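Local coordinates for protein protease Do-like 8, chloroplastic (PDB 4IC6) that probably cleaves proteins as an HtrA/Deg-family serine endopeptidase of the chloroplast thylakoid, pairing a trypsin-like protease domain with a PDZ domain, at residues T80-I85 with A121-D126; C156-N161 with A197-G202; G116-A121 with A128-D133; G192-A197 with V232-P237. The protein carries 1 engineered substitution. One frame throughout, in Å; residues are numbered along the deposited sequence.

Contacts 1 and 3 belong to the first of the two six-stranded barrels of the protease domain, contacts 2 and 4 to the second. Contacts 3 and 4 are antiparallel strand pairs dominated by backbone bonds, buried for the most part, although lysines border contact 3. Contact 1, partly buried, continues from strand 111-122 into loops, and there polar side chains take over from the strand bonding; it shares Ala121 with contact 3. Contact 2, also buried, has no hydrogen bond between its segments and relies on small residues; it shares Ala197 with contact 4. Ile236 CD1 of contact 4 packs against Asn81 and Asp126 of contact 1, so the two barrels meet beside the predicted catalytic residues.

Contact 1 (T80-I85 with A121-D126); sequences TNYHVI and ADRAKD
This is a loop-to-loop contact at the predicted charge relay site of a trypsin-like protease, where the His83 segment after strand 77-80 meets the turn that follows strand 111-122. Asp126 is gripped from several sides. Its OD1 accepts the backbone N of His83 at 2.8 Å, using the lone pair on the side of the other carboxylate oxygen. Its carbonyl O takes a straight bond from Asn81 ND2 (3.0 Å, 176° at the hydrogen), with the acceptor lying in the amide plane, and a weak one from Tyr82 N. Ser183 OG binds the remaining oxygen, OD2. The carboxylate and the His83 imidazole are not in contact in this structure: ND1 of His83 lies 5.8 Å from Asp126 OD2, and with CG anti to the backbone N (chi1 -173°) the imidazole leads away from Asp126. Tyr82 supplies the apolar half. Arg123 CB sits over one ring face, 4.0 Å from the centroid, in a CH-pi contact, while Ala121 CB touches Tyr82 CD1 at 3.6 Å. Beyond CB the arginine reaches Thr185 O through NH2. Asp126 is thus held through the backbone N of His83, Asn81 ND2 and Ser183, not through the imidazole, and with an engineered alanine at position 204, the third predicted relay residue, the relay captured here is incomplete.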
loop_
_atom_site.group_PDB
_atom_site.type_symbol
_atom_site.label_atom_id
_atom_site.label_comp_id
_atom_site.label_asym_id
_atom_site.label_seq_id
_atom_site.Cartn_x
_atom_site.Cartn_y
_atom_site.Cartn_z
ATOM N N THR A 80 12.410 5.315 -30.877
ATOM C CA THR A 80 11.649 5.342 -29.622
ATOM C C THR A 80 12.184 4.285 -28.656
ATOM O O THR A 80 13.129 3.565 -28.985
ATOM C CB THR A 80 10.145 5.083 -29.886
ATOM O OG1 THR A 80 9.370 5.398 -28.719
ATOM C CG2 THR A 80 9.917 3.623 -30.276
ATOM N N ASN A 81 11.583 4.182 -27.474
ATOM C CA ASN A 81 11.887 3.060 -26.590
ATOM C C ASN A 81 11.256 1.765 -27.101
ATOM O O ASN A 81 10.156 1.763 -27.674
ATOM C CB ASN A 81 11.371 3.293 -25.167
ATOM C CG ASN A 81 12.168 4.330 -24.410
ATOM O OD1 ASN A 81 11.599 5.269 -23.852
ATOM N ND2 ASN A 81 13.485 4.167 -24.376
ATOM N N TYR A 82 11.963 0.664 -26.870
ATOM C CA TYR A 82 11.432 -0.671 -27.060
ATOM C C TYR A 82 10.127 -0.736 -26.265
ATOM O O TYR A 82 9.113 -1.222 -26.750
ATOM C CB TYR A 82 12.458 -1.692 -26.545
ATOM C CG TYR A 82 12.092 -3.162 -26.714
ATOM C CD1 TYR A 82 12.785 -3.970 -27.606
ATOM C CD2 TYR A 82 11.098 -3.749 -25.941
ATOM C CE1 TYR A 82 12.471 -5.321 -27.751
ATOM C CE2 TYR A 82 10.781 -5.092 -26.079
ATOM C CZ TYR A 82 11.472 -5.870 -26.990
ATOM O OH TYR A 82 11.157 -7.202 -27.135
ATOM N N HIS A 83 10.148 -0.193 -25.052
ATOM C CA HIS A 83 8.985 -0.248 -24.173
ATOM C C HIS A 83 7.722 0.461 -24.677
ATOM O O HIS A 83 6.629 0.034 -24.335
ATOM C CB HIS A 83 9.326 0.271 -22.758
ATOM C CG HIS A 83 8.215 0.069 -21.769
ATOM N ND1 HIS A 83 7.437 1.108 -21.296
ATOM C CD2 HIS A 83 7.731 -1.053 -21.194
ATOM C CE1 HIS A 83 6.529 0.627 -20.462
ATOM N NE2 HIS A 83 6.692 -0.679 -20.377
ATOM N N VAL A 84 7.839 1.532 -25.466
ATOM C CA VAL A 84 6.610 2.201 -25.892
ATOM C C VAL A 84 5.793 1.323 -26.855
ATOM O O VAL A 84 4.567 1.422 -26.915
ATOM C CB VAL A 84 6.808 3.629 -26.474
ATOM C CG1 VAL A 84 7.720 4.475 -25.586
ATOM C CG2 VAL A 84 7.279 3.588 -27.909
ATOM N N ILE A 85 6.473 0.450 -27.594
ATOM C CA ILE A 85 5.763 -0.554 -28.382
ATOM C C ILE A 85 5.996 -1.955 -27.848
ATOM O O ILE A 85 6.049 -2.908 -28.619
ATOM C CB ILE A 85 6.139 -0.492 -29.880
ATOM C CG1 ILE A 85 7.661 -0.541 -30.071
ATOM C CG2 ILE A 85 5.570 0.754 -30.506
ATOM C CD1 ILE A 85 8.074 -1.108 -31.431
ATOM N N ALA A 121 14.283 -3.731 -33.197
ATOM C CA ALA A 121 14.158 -3.373 -31.798
ATOM C C ALA A 121 15.342 -3.985 -31.070
ATOM O O ALA A 121 15.864 -5.007 -31.498
ATOM C CB ALA A 121 12.846 -3.921 -31.254
ATOM N N ASP A 122 15.780 -3.357 -29.982
ATOM C CA ASP A 122 16.828 -3.937 -29.147
ATOM C C ASP A 122 16.447 -3.794 -27.679
ATOM O O ASP A 122 16.505 -2.703 -27.112
ATOM C CB ASP A 122 18.183 -3.267 -29.412
ATOM C CG ASP A 122 19.321 -3.905 -28.611
ATOM O OD1 ASP A 122 19.563 -5.127 -28.758
ATOM O OD2 ASP A 122 19.973 -3.185 -27.816
ATOM N N ARG A 123 16.058 -4.902 -27.066
ATOM C CA ARG A 123 15.572 -4.868 -25.694
ATOM C C ARG A 123 16.644 -4.407 -24.697
ATOM O O ARG A 123 16.361 -3.628 -23.782
ATOM C CB ARG A 123 15.009 -6.236 -25.308
ATOM C CG ARG A 123 14.507 -6.295 -23.888
ATOM C CD ARG A 123 13.552 -7.454 -23.625
ATOM N NE ARG A 123 12.521 -6.981 -22.703
ATOM C CZ ARG A 123 11.263 -7.404 -22.666
ATOM N NH1 ARG A 123 10.846 -8.358 -23.496
ATOM N NH2 ARG A 123 10.426 -6.863 -21.789
ATOM N N ALA A 124 17.873 -4.871 -24.893
ATOM C CA ALA A 124 18.978 -4.552 -23.986
ATOM C C ALA A 124 19.189 -3.048 -23.809
ATOM O O ALA A 124 19.474 -2.590 -22.710
ATOM C CB ALA A 124 20.262 -5.228 -24.459
ATOM N N LYS A 125 19.059 -2.272 -24.883
ATOM C CA LYS A 125 19.187 -0.816 -24.782
ATOM C C LYS A 125 17.842 -0.078 -24.802
ATOM O O LYS A 125 17.814 1.151 -24.868
ATOM C CB LYS A 125 20.117 -0.268 -25.875
ATOM C CG LYS A 125 21.550 -0.804 -25.813
ATOM C CD LYS A 125 22.208 -0.414 -24.471
ATOM C CE LYS A 125 23.721 -0.628 -24.488
ATOM N NZ LYS A 125 24.373 -0.081 -23.244
ATOM N N ASP A 126 16.745 -0.832 -24.720
ATOM C CA ASP A 126 15.390 -0.265 -24.743
ATOM C C ASP A 126 15.216 0.722 -25.890
ATOM O O ASP A 126 14.823 1.872 -25.678
ATOM C CB ASP A 126 15.051 0.447 -23.418
ATOM C CG ASP A 126 13.556 0.689 -23.253
ATOM O OD1 ASP A 126 12.788 0.401 -24.208
ATOM O OD2 ASP A 126 13.150 1.177 -22.175
#

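Contact 2 (C156-N161 with A197-G202); sequences CLAIGN and AAINPG
Within the second barrel of this chymotrypsin-like fold, strand 155-160 is flanked by the loop 197-202 that leads to the engineered Ala204 at the predicted nucleophile position. No hydrogen bond joins the two segments, and small residues let them run close. Ala158 CB, directed at the loop, meets CD1 of Ile199 at 3.7 Å. The isoleucine gets there by the bend of its longer branch: CG1 lies anti to the carbonyl carbon (chi1 -64°), and chi2 of -57° turns the terminal methyl to the strand. Further along, the methyl of Ala197 also faces the strand, near the backbone of Cys156. Strand 168-176 sits alongside, where Thr170 OG1 bonds the carbonyl O of Ala198 and Thr168 OG1 that of Gly202. The loop is also part of a subunit interface, since Asn200 ND2 binds Ala230 O of a second subunit. Asn200 OD1 takes a weak bond from Gly202 N of its own loop. At the other end of the contact two glycines face each other. There the alpha carbon of Gly160 approaches Gly202 O at 3.4 Å in a nearly straight CA-H...O contact, 162° at the hydrogen.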
loop_
_atom_site.group_PDB
_atom_site.type_symbol
_atom_site.label_atom_id
_atom_site.label_comp_id
_atom_site.label_asym_id
_atom_site.label_seq_id
_atom_site.Cartn_x
_atom_site.Cartn_y
_atom_site.Cartn_z
ATOM N N CYS A 156 18.938 20.669 -19.242
ATOM C CA CYS A 156 18.343 19.745 -20.217
ATOM C C CYS A 156 16.825 19.894 -20.303
ATOM O O CYS A 156 16.167 20.267 -19.323
ATOM C CB CYS A 156 18.729 18.294 -19.925
ATOM S SG CYS A 156 18.458 17.690 -18.248
ATOM N N LEU A 157 16.275 19.606 -21.483
ATOM C CA LEU A 157 14.830 19.665 -21.682
ATOM C C LEU A 157 14.321 18.322 -22.172
ATOM O O LEU A 157 14.852 17.755 -23.125
ATOM C CB LEU A 157 14.407 20.757 -22.681
ATOM C CG LEU A 157 15.295 21.884 -23.213
ATOM C CD1 LEU A 157 14.434 22.806 -24.093
ATOM C CD2 LEU A 157 15.996 22.689 -22.128
ATOM N N ALA A 158 13.288 17.815 -21.515
ATOM C CA ALA A 158 12.679 16.553 -21.903
ATOM C C ALA A 158 11.341 16.871 -22.579
ATOM O O ALA A 158 10.459 17.482 -21.959
ATOM C CB ALA A 158 12.469 15.673 -20.661
ATOM N N ILE A 159 11.211 16.492 -23.848
ATOM C CA ILE A 159 10.023 16.813 -24.633
ATOM C C ILE A 159 9.259 15.517 -24.908
ATOM O O ILE A 159 9.859 14.470 -25.147
ATOM C CB ILE A 159 10.402 17.541 -25.954
ATOM C CG1 ILE A 159 11.212 18.804 -25.643
ATOM C CG2 ILE A 159 9.170 17.869 -26.792
ATOM C CD1 ILE A 159 11.504 19.695 -26.839
ATOM N N GLY A 160 7.933 15.590 -24.842
ATOM C CA GLY A 160 7.084 14.469 -25.197
ATOM C C GLY A 160 5.953 14.869 -26.124
ATOM O O GLY A 160 5.598 16.039 -26.240
ATOM N N ASN A 161 5.390 13.882 -26.803
ATOM C CA ASN A 161 4.168 14.066 -27.574
ATOM C C ASN A 161 3.375 12.810 -27.267
ATOM O O ASN A 161 3.346 11.874 -28.065
ATOM C CB ASN A 161 4.508 14.188 -29.057
ATOM C CG ASN A 161 3.279 14.270 -29.951
ATOM O OD1 ASN A 161 2.128 14.260 -29.485
ATOM N ND2 ASN A 161 3.522 14.359 -31.257
ATOM N N ALA A 197 15.109 16.775 -14.452
ATOM C CA ALA A 197 13.868 17.000 -15.210
ATOM C C ALA A 197 12.955 15.798 -15.006
ATOM O O ALA A 197 13.408 14.658 -15.041
ATOM C CB ALA A 197 14.150 17.207 -16.721
ATOM N N ALA A 198 11.666 16.043 -14.799
ATOM C CA ALA A 198 10.738 14.950 -14.600
ATOM C C ALA A 198 10.651 14.103 -15.876
ATOM O O ALA A 198 10.423 14.621 -16.981
ATOM C CB ALA A 198 9.374 15.479 -14.229
ATOM N N ILE A 199 10.841 12.802 -15.712
ATOM C CA ILE A 199 10.705 11.862 -16.817
ATOM C C ILE A 199 9.504 11.015 -16.492
ATOM O O ILE A 199 9.453 10.391 -15.437
ATOM C CB ILE A 199 11.951 10.973 -16.963
ATOM C CG1 ILE A 199 13.185 11.844 -17.322
ATOM C CG2 ILE A 199 11.708 9.866 -17.982
ATOM C CD1 ILE A 199 13.016 12.701 -18.608
ATOM N N ASN A 200 8.525 10.978 -17.391
ATOM C CA ASN A 200 7.280 10.325 -17.054
ATOM C C ASN A 200 6.582 9.770 -18.311
ATOM O O ASN A 200 7.123 9.873 -19.407
ATOM C CB ASN A 200 6.399 11.348 -16.326
ATOM C CG ASN A 200 6.279 12.657 -17.094
ATOM O OD1 ASN A 200 6.266 12.652 -18.327
ATOM N ND2 ASN A 200 6.186 13.795 -16.370
ATOM N N PRO A 201 5.388 9.184 -18.156
ATOM C CA PRO A 201 4.685 8.661 -19.341
ATOM C C PRO A 201 4.423 9.740 -20.386
ATOM O O PRO A 201 4.293 9.428 -21.566
ATOM C CB PRO A 201 3.374 8.134 -18.761
ATOM C CG PRO A 201 3.756 7.725 -17.348
ATOM C CD PRO A 201 4.698 8.823 -16.903
ATOM N N GLY A 202 4.413 10.997 -19.957
ATOM C CA GLY A 202 4.150 12.109 -20.848
ATOM C C GLY A 202 5.338 12.496 -21.708
ATOM O O GLY A 202 5.199 13.333 -22.601
#

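Contact 3 (G116-A121 with A128-D133); sequences GKLVGA and AVLKVD
Val119 lies against strand 128-131 through its CB, its CG2 methyl and its backbone N. Its CG2, anti to the carbonyl carbon, presses on Lys131 CB at 3.4 Å, tighter than a usual van der Waals contact, while its CB rests 3.8 Å from Val129 CG1. The two valine side chains run at a slant to one another. Val119 N donates to Val129 O at 2.8 Å, and Gly120 N adds a weak bond to the same oxygen. One acceptor thus serves two successive amides, and the register slips by one residue: a classic beta bulge in the hairpin of strands 111-122 and 127-131, in the first barrel of the protease domain. Before the bulge, Lys117 and Lys131 form a hydrogen-bonded pair, with Lys131 N reaching Lys117 O at 2.7 Å and Lys117 N returning to Lys131 O at 3.0 Å. Within the bulge, Val129 N binds Gly120 O at 2.8 Å, and beyond it Ala121 pairs with Ala128.

The opposite face of the sheet carries Leu118, Leu130, Ala121 and Ala128. Leu130 CD2 reaches over to Leu118 CA at 4.0 Å, and Ala121 and Ala128 come closest through their alpha carbons, 4.0 Å between the CA atoms, with the methyls alongside. Around this face Val99 of strand 98-105 touches both leucines, Leu89 of helix 86-90 packs on Leu118 and Ala121, and Ile85 lies on Ala128 and Leu130. On the side of the valines, Tyr77 of strand 77-80 touches Val119 and Val129 and makes a cation-pi contact with Lys131.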
loop_
_atom_site.group_PDB
_atom_site.type_symbol
_atom_site.label_atom_id
_atom_site.label_comp_id
_atom_site.label_asym_id
_atom_site.label_seq_id
_atom_site.Cartn_x
_atom_site.Cartn_y
_atom_site.Cartn_z
ATOM N N GLY A 116 3.270 3.040 -38.678
ATOM C CA GLY A 116 4.649 2.823 -38.279
ATOM C C GLY A 116 5.041 1.364 -38.451
ATOM O O GLY A 116 4.593 0.497 -37.697
ATOM N N LYS A 117 5.881 1.082 -39.444
ATOM C CA LYS A 117 6.311 -0.293 -39.684
ATOM C C LYS A 117 7.569 -0.567 -38.896
ATOM O O LYS A 117 8.442 0.301 -38.792
ATOM C CB LYS A 117 6.551 -0.539 -41.175
ATOM C CG LYS A 117 5.317 -0.269 -42.021
ATOM C CD LYS A 117 5.488 -0.730 -43.461
ATOM C CE LYS A 117 4.133 -0.749 -44.189
ATOM N NZ LYS A 117 4.272 -0.992 -45.658
ATOM N N LEU A 118 7.658 -1.767 -38.333
ATOM C CA LEU A 118 8.794 -2.102 -37.478
ATOM C C LEU A 118 10.055 -2.291 -38.313
ATOM O O LEU A 118 10.051 -3.017 -39.318
ATOM C CB LEU A 118 8.505 -3.371 -36.675
ATOM C CG LEU A 118 9.689 -3.981 -35.923
ATOM C CD1 LEU A 118 10.157 -3.053 -34.804
ATOM C CD2 LEU A 118 9.314 -5.366 -35.390
ATOM N N VAL A 119 11.125 -1.625 -37.894
ATOM C CA VAL A 119 12.420 -1.744 -38.549
ATOM C C VAL A 119 13.316 -2.688 -37.756
ATOM O O VAL A 119 13.885 -3.632 -38.298
ATOM C CB VAL A 119 13.092 -0.369 -38.712
ATOM C CG1 VAL A 119 14.487 -0.529 -39.302
ATOM C CG2 VAL A 119 12.227 0.516 -39.609
ATOM N N GLY A 120 13.441 -2.431 -36.454
ATOM C CA GLY A 120 14.122 -3.355 -35.576
ATOM C C GLY A 120 13.997 -2.860 -34.150
ATOM O O GLY A 120 13.621 -1.717 -33.916
ATOM N N ALA A 121 14.283 -3.731 -33.197
ATOM C CA ALA A 121 14.158 -3.373 -31.798
ATOM C C ALA A 121 15.342 -3.985 -31.070
ATOM O O ALA A 121 15.864 -5.007 -31.498
ATOM C CB ALA A 121 12.846 -3.921 -31.254
ATOM N N ALA A 128 13.779 1.063 -30.118
ATOM C CA ALA A 128 13.061 0.487 -31.258
ATOM C C ALA A 128 13.079 1.500 -32.377
ATOM O O ALA A 128 13.129 2.706 -32.130
ATOM C CB ALA A 128 11.628 0.148 -30.879
ATOM N N VAL A 129 13.048 1.010 -33.613
ATOM C CA VAL A 129 13.023 1.889 -34.762
ATOM C C VAL A 129 11.821 1.543 -35.640
ATOM O O VAL A 129 11.623 0.384 -35.991
ATOM C CB VAL A 129 14.334 1.769 -35.570
ATOM C CG1 VAL A 129 14.305 2.698 -36.793
ATOM C CG2 VAL A 129 15.523 2.103 -34.684
ATOM N N LEU A 130 11.013 2.551 -35.955
ATOM C CA LEU A 130 9.893 2.376 -36.876
ATOM C C LEU A 130 10.198 3.097 -38.184
ATOM O O LEU A 130 11.148 3.884 -38.278
ATOM C CB LEU A 130 8.583 2.905 -36.286
ATOM C CG LEU A 130 8.165 2.400 -34.903
ATOM C CD1 LEU A 130 6.781 2.931 -34.572
ATOM C CD2 LEU A 130 8.164 0.888 -34.858
ATOM N N LYS A 131 9.387 2.831 -39.191
ATOM C CA LYS A 131 9.573 3.471 -40.480
ATOM C C LYS A 131 8.222 3.979 -40.943
ATOM O O LYS A 131 7.248 3.222 -40.994
ATOM C CB LYS A 131 10.182 2.483 -41.468
ATOM C CG LYS A 131 10.226 2.926 -42.905
ATOM C CD LYS A 131 11.254 4.026 -43.130
ATOM C CE LYS A 131 11.329 4.343 -44.636
ATOM N NZ LYS A 131 12.524 3.736 -45.278
ATOM N N VAL A 132 8.177 5.271 -41.261
ATOM C CA VAL A 132 6.961 5.967 -41.677
ATOM C C VAL A 132 7.088 6.361 -43.147
ATOM O O VAL A 132 8.170 6.717 -43.602
ATOM C CB VAL A 132 6.772 7.232 -40.789
ATOM C CG1 VAL A 132 6.280 8.402 -41.586
ATOM C CG2 VAL A 132 5.860 6.937 -39.601
ATOM N N ASP A 133 5.996 6.287 -43.898
ATOM C CA ASP A 133 6.013 6.699 -45.304
ATOM C C ASP A 133 5.433 8.118 -45.442
ATOM O O ASP A 133 4.216 8.296 -45.496
ATOM C CB ASP A 133 5.234 5.688 -46.157
ATOM C CG ASP A 133 5.203 6.058 -47.628
ATOM O OD1 ASP A 133 5.997 6.934 -48.039
ATOM O OD2 ASP A 133 4.384 5.470 -48.378
#

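Contact 4 (G192-A197 with V232-P237); sequences GIQTDA and VGFAIP
Four backbone hydrogen bonds join Ile193 to Ala235 and Thr195 to Gly233, pairing strands 192-195 and 233-237 as antiparallel neighbours in the second barrel of the chymotrypsin-like fold. Gly233 N to Thr195 O is the shortest, at 2.8 Å, and the return bond from Thr195 N to Gly233 O spans 2.9 Å. Ile193 and Ala235 exchange bonds of 3.0 Å in both directions, N to O. At the end of the strand Thr195 OG1, whose place is less certain, bonds Val173 O and accepts from Ala197 N in a probable ST turn. Asp196 next to it bonds Val173 N through OD1 and Val171 N of a third subunit through OD2, linking the strand end to that subunit.

Between the bonded pairs, Gln194 and Phe234 lie side by side with their side chains pointing the same way. The glutamine runs extended from a CG anti to the backbone N (chi1 -171°), and its amide plane stands 81° from the ring. NE2 binds Ser175 OG, while Val232 CG2 packs on the amide carbon, 3.5 Å from Gln194 CD. On the other face Ile193 CD1 reaches Pro237 CA at 3.9 Å. The amide oxygen, Gln194 OE1, ends 3.5 Å from Phe234 CZ.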
loop_
_atom_site.group_PDB
_atom_site.type_symbol
_atom_site.label_atom_id
_atom_site.label_comp_id
_atom_site.label_asym_id
_atom_site.label_seq_id
_atom_site.Cartn_x
_atom_site.Cartn_y
_atom_site.Cartn_z
ATOM N N GLY A 192 23.702 5.132 -18.483
ATOM C CA GLY A 192 22.634 6.105 -18.667
ATOM C C GLY A 192 22.888 7.494 -18.107
ATOM O O GLY A 192 23.769 7.710 -17.263
ATOM N N ILE A 193 22.096 8.454 -18.577
ATOM C CA ILE A 193 22.141 9.803 -18.050
ATOM C C ILE A 193 21.074 9.948 -16.974
ATOM O O ILE A 193 19.939 9.507 -17.161
ATOM C CB ILE A 193 21.822 10.828 -19.149
ATOM C CG1 ILE A 193 22.897 10.795 -20.242
ATOM C CG2 ILE A 193 21.658 12.231 -18.560
ATOM C CD1 ILE A 193 22.442 11.525 -21.542
ATOM N N GLN A 194 21.436 10.559 -15.847
ATOM C CA GLN A 194 20.434 10.929 -14.844
ATOM C C GLN A 194 20.120 12.424 -14.932
ATOM O O GLN A 194 21.023 13.254 -15.012
ATOM C CB GLN A 194 20.903 10.568 -13.418
ATOM C CG GLN A 194 19.821 10.723 -12.357
ATOM C CD GLN A 194 20.333 10.311 -10.975
ATOM O OE1 GLN A 194 20.349 9.128 -10.638
ATOM N NE2 GLN A 194 20.758 11.284 -10.183
ATOM N N THR A 195 18.842 12.782 -14.878
ATOM C CA THR A 195 18.470 14.205 -14.888
ATOM C C THR A 195 17.450 14.445 -13.792
ATOM O O THR A 195 16.783 13.505 -13.361
ATOM C CB THR A 195 17.833 14.616 -16.253
ATOM O OG1 THR A 195 17.399 15.985 -16.203
ATOM C CG2 THR A 195 16.645 13.744 -16.549
ATOM N N ASP A 196 17.342 15.686 -13.321
ATOM C CA ASP A 196 16.258 16.018 -12.414
ATOM C C ASP A 196 15.075 16.694 -13.118
ATOM O O ASP A 196 14.140 17.133 -12.453
ATOM C CB ASP A 196 16.721 16.751 -11.123
ATOM C CG ASP A 196 17.158 18.198 -11.348
ATOM O OD1 ASP A 196 17.133 18.696 -12.499
ATOM O OD2 ASP A 196 17.538 18.872 -10.324
ATOM N N ALA A 197 15.109 16.775 -14.452
ATOM C CA ALA A 197 13.868 17.000 -15.210
ATOM C C ALA A 197 12.955 15.798 -15.006
ATOM O O ALA A 197 13.408 14.658 -15.041
ATOM C CB ALA A 197 14.150 17.207 -16.721
ATOM N N VAL A 232 14.442 12.008 -9.617
ATOM C CA VAL A 232 15.279 12.054 -10.823
ATOM C C VAL A 232 14.792 11.047 -11.881
ATOM O O VAL A 232 14.139 10.066 -11.555
ATOM C CB VAL A 232 16.779 11.832 -10.502
ATOM C CG1 VAL A 232 17.287 12.928 -9.524
ATOM C CG2 VAL A 232 16.981 10.459 -9.932
ATOM N N GLY A 233 15.113 11.324 -13.138
ATOM C CA GLY A 233 14.709 10.462 -14.227
ATOM C C GLY A 233 15.934 10.099 -15.040
ATOM O O GLY A 233 17.032 10.522 -14.705
ATOM N N PHE A 234 15.739 9.338 -16.116
ATOM C CA PHE A 234 16.839 8.768 -16.892
ATOM C C PHE A 234 16.605 8.836 -18.385
ATOM O O PHE A 234 15.465 8.829 -18.829
ATOM C CB PHE A 234 17.074 7.309 -16.482
ATOM C CG PHE A 234 17.440 7.164 -15.040
ATOM C CD1 PHE A 234 18.774 7.201 -14.635
ATOM C CD2 PHE A 234 16.448 7.070 -14.083
ATOM C CE1 PHE A 234 19.112 7.120 -13.274
ATOM C CE2 PHE A 234 16.770 7.001 -12.726
ATOM C CZ PHE A 234 18.106 7.026 -12.329
ATOM N N ALA A 235 17.700 8.895 -19.135
ATOM C CA ALA A 235 17.666 8.812 -20.609
ATOM C C ALA A 235 18.830 7.972 -21.123
ATOM O O ALA A 235 19.939 8.012 -20.574
ATOM C CB ALA A 235 17.711 10.217 -21.245
ATOM N N ILE A 236 18.577 7.210 -22.181
ATOM C CA ILE A 236 19.642 6.514 -22.882
ATOM C C ILE A 236 20.520 7.539 -23.597
ATOM O O ILE A 236 20.022 8.390 -24.330
ATOM C CB ILE A 236 19.025 5.556 -23.903
ATOM C CG1 ILE A 236 17.950 4.712 -23.212
ATOM C CG2 ILE A 236 20.089 4.660 -24.531
ATOM C CD1 ILE A 236 16.967 4.009 -24.204
ATOM N N PRO A 237 21.844 7.467 -23.394
ATOM C CA PRO A 237 22.697 8.507 -23.983
ATOM C C PRO A 237 22.706 8.451 -25.519
ATOM O O PRO A 237 22.663 7.373 -26.091
ATOM C CB PRO A 237 24.090 8.193 -23.418
ATOM C CG PRO A 237 24.053 6.762 -23.068
ATOM C CD PRO A 237 22.616 6.440 -22.680
#